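Local coordinates for 3',5'-nucleoside bisphosphate phosphatase (PDB 2YB1), which hydrolyses nucleoside 3',5'-bisphosphates to nucleoside 5'-phosphates and orthophosphate, using three manganese ions per subunit, at residues I4-H9 with R270-E275; H136-L141 with K156-G161. All blocks are in the same frame, centred on the assembly; numbering follows the deposited sequence.

Contact 1. Residues I4-H9 with R270-E275. With MN (manganese (II) ion), chain C.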
ATOM      1  N   ILE A   4       1.148 -16.339  -3.555  1.00  6.28           N
ATOM      2  CA  ILE A   4       1.869 -15.103  -3.826  1.00  7.23           C
ATOM      3  C   ILE A   4       1.190 -13.931  -3.099  1.00  7.77           C
ATOM      4  O   ILE A   4      -0.036 -13.843  -3.062  1.00  7.78           O
ATOM      5  CB  ILE A   4       1.830 -14.798  -5.338  1.00 12.26           C
ATOM      6  CG1 ILE A   4       2.315 -16.001  -6.149  1.00 19.00           C
ATOM      7  CG2 ILE A   4       2.648 -13.554  -5.677  1.00 11.74           C
ATOM      8  CD1 ILE A   4       3.796 -16.166  -6.142  1.00 19.59           C
ATOM      9  N   ASP A   5       1.959 -13.059  -2.457  1.00  6.75           N
ATOM     10  CA  ASP A   5       1.348 -11.860  -1.902  1.00  5.22           C
ATOM     11  C   ASP A   5       2.266 -10.657  -2.121  1.00  6.24           C
ATOM     12  O   ASP A   5       3.325 -10.554  -1.488  1.00  4.76           O
ATOM     13  CB  ASP A   5       1.070 -12.082  -0.410  1.00  5.20           C
ATOM     14  CG  ASP A   5       0.248 -10.969   0.207  1.00  6.31           C
ATOM     15  OD1 ASP A   5      -0.011  -9.955  -0.488  1.00  6.49           O
ATOM     16  OD2 ASP A   5      -0.140 -11.109   1.391  1.00  5.68           O
ATOM     17  N   LEU A   6       1.837  -9.750  -2.993  1.00  6.46           N
ATOM     18  CA  LEU A   6       2.596  -8.556  -3.373  1.00  6.42           C
ATOM     19  C   LEU A   6       2.147  -7.232  -2.747  1.00  7.20           C
ATOM     20  O   LEU A   6       2.446  -6.168  -3.306  1.00  5.91           O
ATOM     21  CB  LEU A   6       2.768  -8.445  -4.899  1.00  3.96           C
ATOM     22  CG  LEU A   6       3.263  -9.747  -5.538  1.00  4.93           C
ATOM     23  CD1 LEU A   6       3.447  -9.602  -7.043  1.00  5.01           C
ATOM     24  CD2 LEU A   6       4.552 -10.254  -4.861  1.00  2.91           C
ATOM     25  N   HIS A   7       1.279  -7.286  -1.735  1.00  5.81           N
ATOM     26  CA  HIS A   7       0.896  -6.065  -1.021  1.00  5.20           C
ATOM     27  C   HIS A   7       0.617  -6.301   0.474  1.00  3.68           C
ATOM     28  O   HIS A   7      -0.332  -6.993   0.810  1.00  3.23           O
ATOM     29  CB  HIS A   7      -0.349  -5.495  -1.711  1.00  6.56           C
ATOM     30  CG  HIS A   7      -0.733  -4.119  -1.272  1.00  7.64           C
ATOM     31  ND1 HIS A   7      -1.305  -3.204  -2.135  1.00  6.71           N
ATOM     32  CD2 HIS A   7      -0.663  -3.505  -0.068  1.00  6.80           C
ATOM     33  CE1 HIS A   7      -1.555  -2.084  -1.481  1.00  6.10           C
ATOM     34  NE2 HIS A   7      -1.172  -2.240  -0.227  1.00  4.94           N
ATOM     35  N   PHE A   8       1.395  -5.690   1.359  1.00  2.78           N
ATOM     36  CA  PHE A   8       1.097  -5.717   2.801  1.00  3.78           C
ATOM     37  C   PHE A   8       1.975  -4.714   3.543  1.00  4.02           C
ATOM     38  O   PHE A   8       2.918  -4.164   2.960  1.00  4.05           O
ATOM     39  CB  PHE A   8       1.229  -7.145   3.402  1.00  3.05           C
ATOM     40  CG  PHE A   8       2.545  -7.847   3.103  1.00  4.08           C
ATOM     41  CD1 PHE A   8       3.640  -7.707   3.959  1.00  2.26           C
ATOM     42  CD2 PHE A   8       2.665  -8.704   2.005  1.00  3.04           C
ATOM     43  CE1 PHE A   8       4.855  -8.355   3.688  1.00  1.98           C
ATOM     44  CE2 PHE A   8       3.873  -9.362   1.729  1.00  1.82           C
ATOM     45  CZ  PHE A   8       4.971  -9.191   2.581  1.00  2.05           C
ATOM     46  N   HIS A   9       1.701  -4.533   4.836  1.00  2.15           N
ATOM     47  CA  HIS A   9       2.301  -3.454   5.620  1.00  3.42           C
ATOM     48  C   HIS A   9       2.951  -3.943   6.900  1.00  5.30           C
ATOM     49  O   HIS A   9       2.666  -5.044   7.373  1.00  6.38           O
ATOM     50  CB  HIS A   9       1.244  -2.404   5.971  1.00  5.05           C
ATOM     51  CG  HIS A   9       0.694  -1.714   4.767  1.00  6.28           C
ATOM     52  ND1 HIS A   9       1.194  -0.519   4.305  1.00  5.88           N
ATOM     53  CD2 HIS A   9      -0.268  -2.085   3.889  1.00  6.50           C
ATOM     54  CE1 HIS A   9       0.552  -0.168   3.204  1.00  5.39           C
ATOM     55  NE2 HIS A   9      -0.341  -1.101   2.932  1.00  5.82           N
ATOM     56  N   ARG A 270      -2.202 -11.490 -17.189  1.00  6.90           N
ATOM     57  CA  ARG A 270      -0.775 -11.721 -17.310  1.00  5.89           C
ATOM     58  C   ARG A 270      -0.132 -11.361 -15.980  1.00  6.36           C
ATOM     59  O   ARG A 270      -0.019 -10.186 -15.644  1.00  5.24           O
ATOM     60  CB  ARG A 270      -0.203 -10.854 -18.428  1.00  5.56           C
ATOM     61  CG  ARG A 270      -0.835 -11.151 -19.780  1.00  7.30           C
ATOM     62  CD  ARG A 270      -0.012 -10.588 -20.921  1.00 11.28           C
ATOM     63  NE  ARG A 270      -0.024  -9.131 -20.970  1.00 12.97           N
ATOM     64  CZ  ARG A 270       0.757  -8.413 -21.774  1.00 17.74           C
ATOM     65  NH1 ARG A 270       1.614  -9.033 -22.576  1.00 19.49           N
ATOM     66  NH2 ARG A 270       0.698  -7.082 -21.769  1.00 18.22           N
ATOM     67  N   PRO A 271       0.305 -12.377 -15.215  1.00  6.77           N
ATOM     68  CA  PRO A 271       0.742 -12.114 -13.836  1.00  6.50           C
ATOM     69  C   PRO A 271       1.997 -11.253 -13.788  1.00  7.50           C
ATOM     70  O   PRO A 271       2.976 -11.539 -14.476  1.00  5.91           O
ATOM     71  CB  PRO A 271       1.055 -13.513 -13.285  1.00  6.47           C
ATOM     72  CG  PRO A 271       0.346 -14.464 -14.198  1.00  8.77           C
ATOM     73  CD  PRO A 271       0.360 -13.806 -15.560  1.00  6.44           C
ATOM     74  N   ILE A 272       1.977 -10.218 -12.960  1.00  7.93           N
ATOM     75  CA  ILE A 272       3.102  -9.295 -12.908  1.00  7.72           C
ATOM     76  C   ILE A 272       4.398  -9.959 -12.400  1.00  6.01           C
ATOM     77  O   ILE A 272       5.501  -9.546 -12.785  1.00  3.68           O
ATOM     78  CB  ILE A 272       2.769  -8.047 -12.064  1.00  5.55           C
ATOM     79  CG1 ILE A 272       3.684  -6.882 -12.454  1.00  4.04           C
ATOM     80  CG2 ILE A 272       2.820  -8.380 -10.563  1.00  4.81           C
ATOM     81  CD1 ILE A 272       3.219  -5.526 -11.938  1.00  4.90           C
ATOM     82  N   TRP A 273       4.279 -10.984 -11.554  1.00  5.60           N
ATOM     83  CA  TRP A 273       5.482 -11.625 -11.003  1.00  5.03           C
ATOM     84  C   TRP A 273       6.363 -12.294 -12.061  1.00  6.39           C
ATOM     85  O   TRP A 273       7.591 -12.377 -11.909  1.00  6.24           O
ATOM     86  CB  TRP A 273       5.165 -12.587  -9.848  1.00  4.45           C
ATOM     87  CG  TRP A 273       4.066 -13.559 -10.090  1.00  6.98           C
ATOM     88  CD1 TRP A 273       4.174 -14.813 -10.615  1.00  9.04           C
ATOM     89  CD2 TRP A 273       2.677 -13.372  -9.776  1.00  7.16           C
ATOM     90  NE1 TRP A 273       2.936 -15.415 -10.660  1.00 10.64           N
ATOM     91  CE2 TRP A 273       2.002 -14.548 -10.150  1.00  9.28           C
ATOM     92  CE3 TRP A 273       1.941 -12.315  -9.232  1.00  6.52           C
ATOM     93  CZ2 TRP A 273       0.622 -14.704  -9.986  1.00 10.47           C
ATOM     94  CZ3 TRP A 273       0.569 -12.468  -9.077  1.00  7.50           C
ATOM     95  CH2 TRP A 273      -0.071 -13.656  -9.440  1.00  8.36           C
ATOM     96  N   ARG A 274       5.749 -12.755 -13.142  1.00  6.03           N
ATOM     97  CA  ARG A 274       6.530 -13.316 -14.238  1.00  9.70           C
ATOM     98  C   ARG A 274       7.459 -12.271 -14.876  1.00  7.67           C
ATOM     99  O   ARG A 274       8.517 -12.612 -15.414  1.00  8.28           O
ATOM    100  CB  ARG A 274       5.613 -13.944 -15.285  1.00 14.55           C
ATOM    101  CG  ARG A 274       4.780 -15.089 -14.724  1.00 23.21           C
ATOM    102  CD  ARG A 274       3.921 -15.733 -15.797  1.00 29.65           C
ATOM    103  NE  ARG A 274       3.003 -16.730 -15.246  1.00 34.72           N
ATOM    104  CZ  ARG A 274       1.953 -17.219 -15.904  1.00 40.12           C
ATOM    105  NH1 ARG A 274       1.685 -16.799 -17.138  1.00 41.73           N
ATOM    106  NH2 ARG A 274       1.165 -18.120 -15.328  1.00 41.14           N
ATOM    107  N   GLU A 275       7.055 -11.006 -14.817  1.00  5.27           N
ATOM    108  CA  GLU A 275       7.843  -9.904 -15.388  1.00  7.43           C
ATOM    109  C   GLU A 275       8.875  -9.324 -14.410  1.00  7.19           C
ATOM    110  O   GLU A 275       9.742  -8.537 -14.792  1.00  7.40           O
ATOM    111  CB  GLU A 275       6.904  -8.785 -15.853  1.00  7.51           C
ATOM    112  CG  GLU A 275       5.747  -9.272 -16.749  1.00  8.02           C
ATOM    113  CD  GLU A 275       6.232 -10.144 -17.899  1.00  8.79           C
ATOM    114  OE1 GLU A 275       7.324  -9.863 -18.440  1.00  7.91           O
ATOM    115  OE2 GLU A 275       5.525 -11.116 -18.249  1.00  8.02           O
TER
HETATM  116 MN    MN C1290      -1.771  -0.831   1.339  1.00  7.55          MN
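Between Ile4 and Leu6, which both meet Trp273, the carboxylate of Asp5 turns the other way and is gripped through both oxygens: OD2 is hydrogen-bonded to Ser247 OG and Gly260 N, while OD1 receives His7 N at 3.2 Å. The latter bond closes an Asx turn; it is nearly straight (170°) but reaches the anti side of OD1 from 35° out of the carboxylate plane. The turn leads to His7 and His9, whose NE2 atoms each bind manganese at 2.2 Å, with Glu64 and Asp248 among the other ligands. Alternation along residues 4-6 gives the other side to apolar packing, illustrating how neighbouring side chains divide polar and apolar duties. Ile4 places CG2 anti to its backbone N and over the six-membered ring of Trp273, 4.2 Å from the centroid, a CH-pi contact. Pro271 CB covers the opposite face. Leu6 CD1 instead comes to the ring's edge, 3.8 Å from Trp273 CE3, and lies equally close to Ile272 CG2. Helix 272-275 thus meets residues 4-6 through apolar and CH-pi contacts, with no hydrogen bond between the two segments, whereas polar and metal bonds fix Asp5 and the residues following it.

Contact 2. Residues H136-L141 with K156-G161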
ATOM      1  N   HIS A 136      -3.655   4.836  12.294  1.00  8.93           N
ATOM      2  CA  HIS A 136      -3.342   4.919  13.715  1.00  6.25           C
ATOM      3  C   HIS A 136      -4.447   5.634  14.500  1.00  5.36           C
ATOM      4  O   HIS A 136      -4.774   5.227  15.623  1.00  9.33           O
ATOM      5  CB  HIS A 136      -2.000   5.610  13.930  1.00  8.58           C
ATOM      6  CG  HIS A 136      -0.867   4.966  13.196  1.00  8.51           C
ATOM      7  ND1 HIS A 136      -0.137   5.622  12.226  1.00  8.80           N
ATOM      8  CD2 HIS A 136      -0.347   3.719  13.277  1.00  9.22           C
ATOM      9  CE1 HIS A 136       0.797   4.812  11.758  1.00  9.67           C
ATOM     10  NE2 HIS A 136       0.695   3.653  12.384  1.00  9.31           N
ATOM     11  N   PHE A 137      -5.026   6.683  13.913  1.00  3.57           N
ATOM     12  CA  PHE A 137      -6.153   7.388  14.527  1.00  6.25           C
ATOM     13  C   PHE A 137      -7.329   6.440  14.703  1.00  7.55           C
ATOM     14  O   PHE A 137      -8.001   6.452  15.730  1.00  7.12           O
ATOM     15  CB  PHE A 137      -6.588   8.598  13.680  1.00  5.27           C
ATOM     16  CG  PHE A 137      -5.786   9.851  13.949  1.00  5.78           C
ATOM     17  CD1 PHE A 137      -4.515  10.012  13.405  1.00  5.54           C
ATOM     18  CD2 PHE A 137      -6.295  10.849  14.766  1.00  5.33           C
ATOM     19  CE1 PHE A 137      -3.770  11.161  13.668  1.00  7.24           C
ATOM     20  CE2 PHE A 137      -5.553  11.995  15.035  1.00  6.14           C
ATOM     21  CZ  PHE A 137      -4.287  12.148  14.477  1.00  6.72           C
ATOM     22  N   ALA A 138      -7.569   5.606  13.696  1.00  7.41           N
ATOM     23  CA  ALA A 138      -8.677   4.657  13.761  1.00  8.87           C
ATOM     24  C   ALA A 138      -8.460   3.613  14.861  1.00 10.49           C
ATOM     25  O   ALA A 138      -9.385   3.288  15.608  1.00 11.76           O
ATOM     26  CB  ALA A 138      -8.886   3.984  12.403  1.00  9.03           C
ATOM     27  N   ARG A 139      -7.241   3.087  14.964  1.00  9.60           N
ATOM     28  CA  ARG A 139      -6.940   2.112  16.010  1.00 11.11           C
ATOM     29  C   ARG A 139      -7.162   2.724  17.376  1.00 10.74           C
ATOM     30  O   ARG A 139      -7.677   2.055  18.278  1.00  8.97           O
ATOM     31  CB  ARG A 139      -5.512   1.563  15.909  1.00 11.70           C
ATOM     32  CG  ARG A 139      -5.334   0.650  14.734  1.00 13.27           C
ATOM     33  CD  ARG A 139      -4.001  -0.096  14.716  1.00 13.17           C
ATOM     34  NE  ARG A 139      -3.942  -0.847  13.464  1.00 12.67           N
ATOM     35  CZ  ARG A 139      -2.960  -0.781  12.575  1.00 13.68           C
ATOM     36  NH1 ARG A 139      -1.881  -0.033  12.810  1.00 10.94           N
ATOM     37  NH2 ARG A 139      -3.055  -1.494  11.457  1.00 12.70           N
ATOM     38  N   HIS A 140      -6.771   3.991  17.526  1.00 11.72           N
ATOM     39  CA  HIS A 140      -6.997   4.699  18.784  1.00 13.02           C
ATOM     40  C   HIS A 140      -8.486   4.819  19.073  1.00 15.11           C
ATOM     41  O   HIS A 140      -8.926   4.519  20.180  1.00 15.86           O
ATOM     42  CB  HIS A 140      -6.377   6.094  18.799  1.00 12.66           C
ATOM     43  CG  HIS A 140      -6.808   6.913  19.981  1.00 14.13           C
ATOM     44  ND1 HIS A 140      -6.540   6.539  21.281  1.00 14.79           N
ATOM     45  CD2 HIS A 140      -7.528   8.059  20.061  1.00 14.57           C
ATOM     46  CE1 HIS A 140      -7.055   7.429  22.110  1.00 15.73           C
ATOM     47  NE2 HIS A 140      -7.658   8.364  21.395  1.00 16.64           N
ATOM     48  N   LEU A 141      -9.255   5.263  18.081  1.00 14.42           N
ATOM     49  CA  LEU A 141     -10.694   5.470  18.276  1.00 13.98           C
ATOM     50  C   LEU A 141     -11.406   4.173  18.661  1.00 16.55           C
ATOM     51  O   LEU A 141     -12.346   4.184  19.457  1.00 17.86           O
ATOM     52  CB  LEU A 141     -11.331   6.113  17.040  1.00 11.45           C
ATOM     53  CG  LEU A 141     -10.916   7.577  16.837  1.00 11.95           C
ATOM     54  CD1 LEU A 141     -11.159   8.029  15.400  1.00 12.32           C
ATOM     55  CD2 LEU A 141     -11.631   8.493  17.844  1.00 11.92           C
ATOM     56  N   LYS A 156     -17.918   7.698  10.220  1.00 19.48           N
ATOM     57  CA  LYS A 156     -18.175   8.937  10.956  1.00 19.10           C
ATOM     58  C   LYS A 156     -17.058  10.000  10.967  1.00 16.26           C
ATOM     59  O   LYS A 156     -17.328  11.176  11.240  1.00 12.96           O
ATOM     60  CB  LYS A 156     -18.522   8.609  12.408  1.00 24.30           C
ATOM     61  CG  LYS A 156     -19.677   7.635  12.587  1.00 30.85           C
ATOM     62  CD  LYS A 156     -20.863   8.036  11.726  1.00 36.40           C
ATOM     63  CE  LYS A 156     -22.123   7.256  12.097  1.00 40.08           C
ATOM     64  NZ  LYS A 156     -23.197   7.488  11.091  1.00 41.78           N
ATOM     65  N   TYR A 157     -15.831   9.598  10.630  1.00 13.47           N
ATOM     66  CA  TYR A 157     -14.646  10.432  10.859  1.00 12.42           C
ATOM     67  C   TYR A 157     -13.576  10.141   9.839  1.00 12.58           C
ATOM     68  O   TYR A 157     -13.634   9.134   9.150  1.00 13.16           O
ATOM     69  CB  TYR A 157     -14.019  10.156  12.231  1.00 10.45           C
ATOM     70  CG  TYR A 157     -14.945  10.338  13.400  1.00 13.34           C
ATOM     71  CD1 TYR A 157     -15.331  11.611  13.810  1.00 13.65           C
ATOM     72  CD2 TYR A 157     -15.427   9.241  14.102  1.00 15.15           C
ATOM     73  CE1 TYR A 157     -16.183  11.788  14.881  1.00 14.96           C
ATOM     74  CE2 TYR A 157     -16.278   9.411  15.187  1.00 16.96           C
ATOM     75  CZ  TYR A 157     -16.650  10.692  15.566  1.00 17.49           C
ATOM     76  OH  TYR A 157     -17.490  10.881  16.636  1.00 20.88           O
ATOM     77  N   LEU A 158     -12.591  11.026   9.760  1.00 11.40           N
ATOM     78  CA  LEU A 158     -11.366  10.743   9.021  1.00 12.13           C
ATOM     79  C   LEU A 158     -11.629  10.533   7.537  1.00 13.29           C
ATOM     80  O   LEU A 158     -10.825   9.920   6.847  1.00 15.54           O
ATOM     81  CB  LEU A 158     -10.676   9.505   9.601  1.00 10.31           C
ATOM     82  CG  LEU A 158     -10.336   9.605  11.094  1.00 10.41           C
ATOM     83  CD1 LEU A 158      -9.725   8.284  11.608  1.00 10.65           C
ATOM     84  CD2 LEU A 158      -9.385  10.766  11.323  1.00  7.89           C
ATOM     85  N   THR A 159     -12.750  11.062   7.058  1.00 11.94           N
ATOM     86  CA  THR A 159     -13.060  11.073   5.632  1.00 13.58           C
ATOM     87  C   THR A 159     -13.632  12.446   5.274  1.00 13.76           C
ATOM     88  O   THR A 159     -14.140  13.150   6.155  1.00 12.69           O
ATOM     89  CB  THR A 159     -14.079   9.976   5.264  1.00 15.51           C
ATOM     90  OG1 THR A 159     -15.216  10.068   6.133  1.00 17.42           O
ATOM     91  CG2 THR A 159     -13.456   8.593   5.409  1.00 17.08           C
ATOM     92  N   PRO A 160     -13.575  12.824   3.981  1.00 14.88           N
ATOM     93  CA  PRO A 160     -13.994  14.171   3.571  1.00 14.89           C
ATOM     94  C   PRO A 160     -15.366  14.551   4.121  1.00 12.63           C
ATOM     95  O   PRO A 160     -16.304  13.758   4.055  1.00 12.76           O
ATOM     96  CB  PRO A 160     -14.039  14.071   2.042  1.00 15.89           C
ATOM     97  CG  PRO A 160     -13.031  13.015   1.713  1.00 18.25           C
ATOM     98  CD  PRO A 160     -13.103  12.017   2.840  1.00 16.60           C
ATOM     99  N   GLY A 161     -15.466  15.754   4.676  1.00 11.04           N
ATOM    100  CA  GLY A 161     -16.700  16.235   5.267  1.00  9.87           C
ATOM    101  C   GLY A 161     -16.922  15.836   6.713  1.00 10.95           C
ATOM    102  O   GLY A 161     -17.881  16.288   7.328  1.00 10.45           O
TER
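Apolar packing of a loop leucine against a helix defines this contact, which belongs to the helical part of the PHP domain, a TIM-barrel-related fold, that follows strand 72-79 and precedes strand 186-189 in the chain. Helix 134-143 supplies one side; the other is the loop where the chain leaves helix 150-156, so the two segments bracket a short excursion through a loop and that helix. Tyr157 is the first residue to abandon helical backbone angles, and Leu158 follows in the left-handed region (phi 63°, psi 22°). With the chain turned in this way, the side chain of Leu158 faces helix 134-143. Its CG stands beside the backbone N (chi1 -57°), and a single methyl, CD1, makes all the close contacts with residues 136-141, an example of one loop residue covering a helix surface. That methyl lies 3.8 Å from Phe137 CB, so it touches the root of the aromatic side chain and not its ring, which runs on to Ala103, Met106 and Leu110 of helix 99-112. Ala138 contributes its backbone N, 4.0 Å from the same methyl, and its own CB leans on Met150, Phe154 and Val153, which Leu158 also touches.

Leu158 O accepts a hydrogen bond from NH1 of Arg134, a substrate-binding residue, and Thr159 OG1 is hydrogen-bonded to the carbonyl oxygen of Phe154, which lines the AMP pocket. Leu158 is thus a second-shell residue, consistent with a part in positioning Arg134. One helical turn beyond Phe137, Leu141 meets Leu158 tip to tip, CD1 to CD1 at 4.1 Å.

Contact 2 is nested along the chain within the long loop closed by contact 1, which brings the N-terminal strand 4-5 together with the C-terminal helix 272-275. The two share no helix or strand. Contact 1 packs on strand 4-5, at one end of the strand order of the mixed sheet, and contact 2 belongs to the helices that follow strand 72-79 and precede strand 186-189 in the chain. Their centres are 30 Å apart, on opposite sides of the chain's centre, although their nearest atoms come within about 7 Å without touching. The catalytic site draws on both regions: the 4-9 segment delivers manganese ligands, while the helical region supplies residues around the nucleotide, so metal and substrate binding converge from separate parts of one monomer.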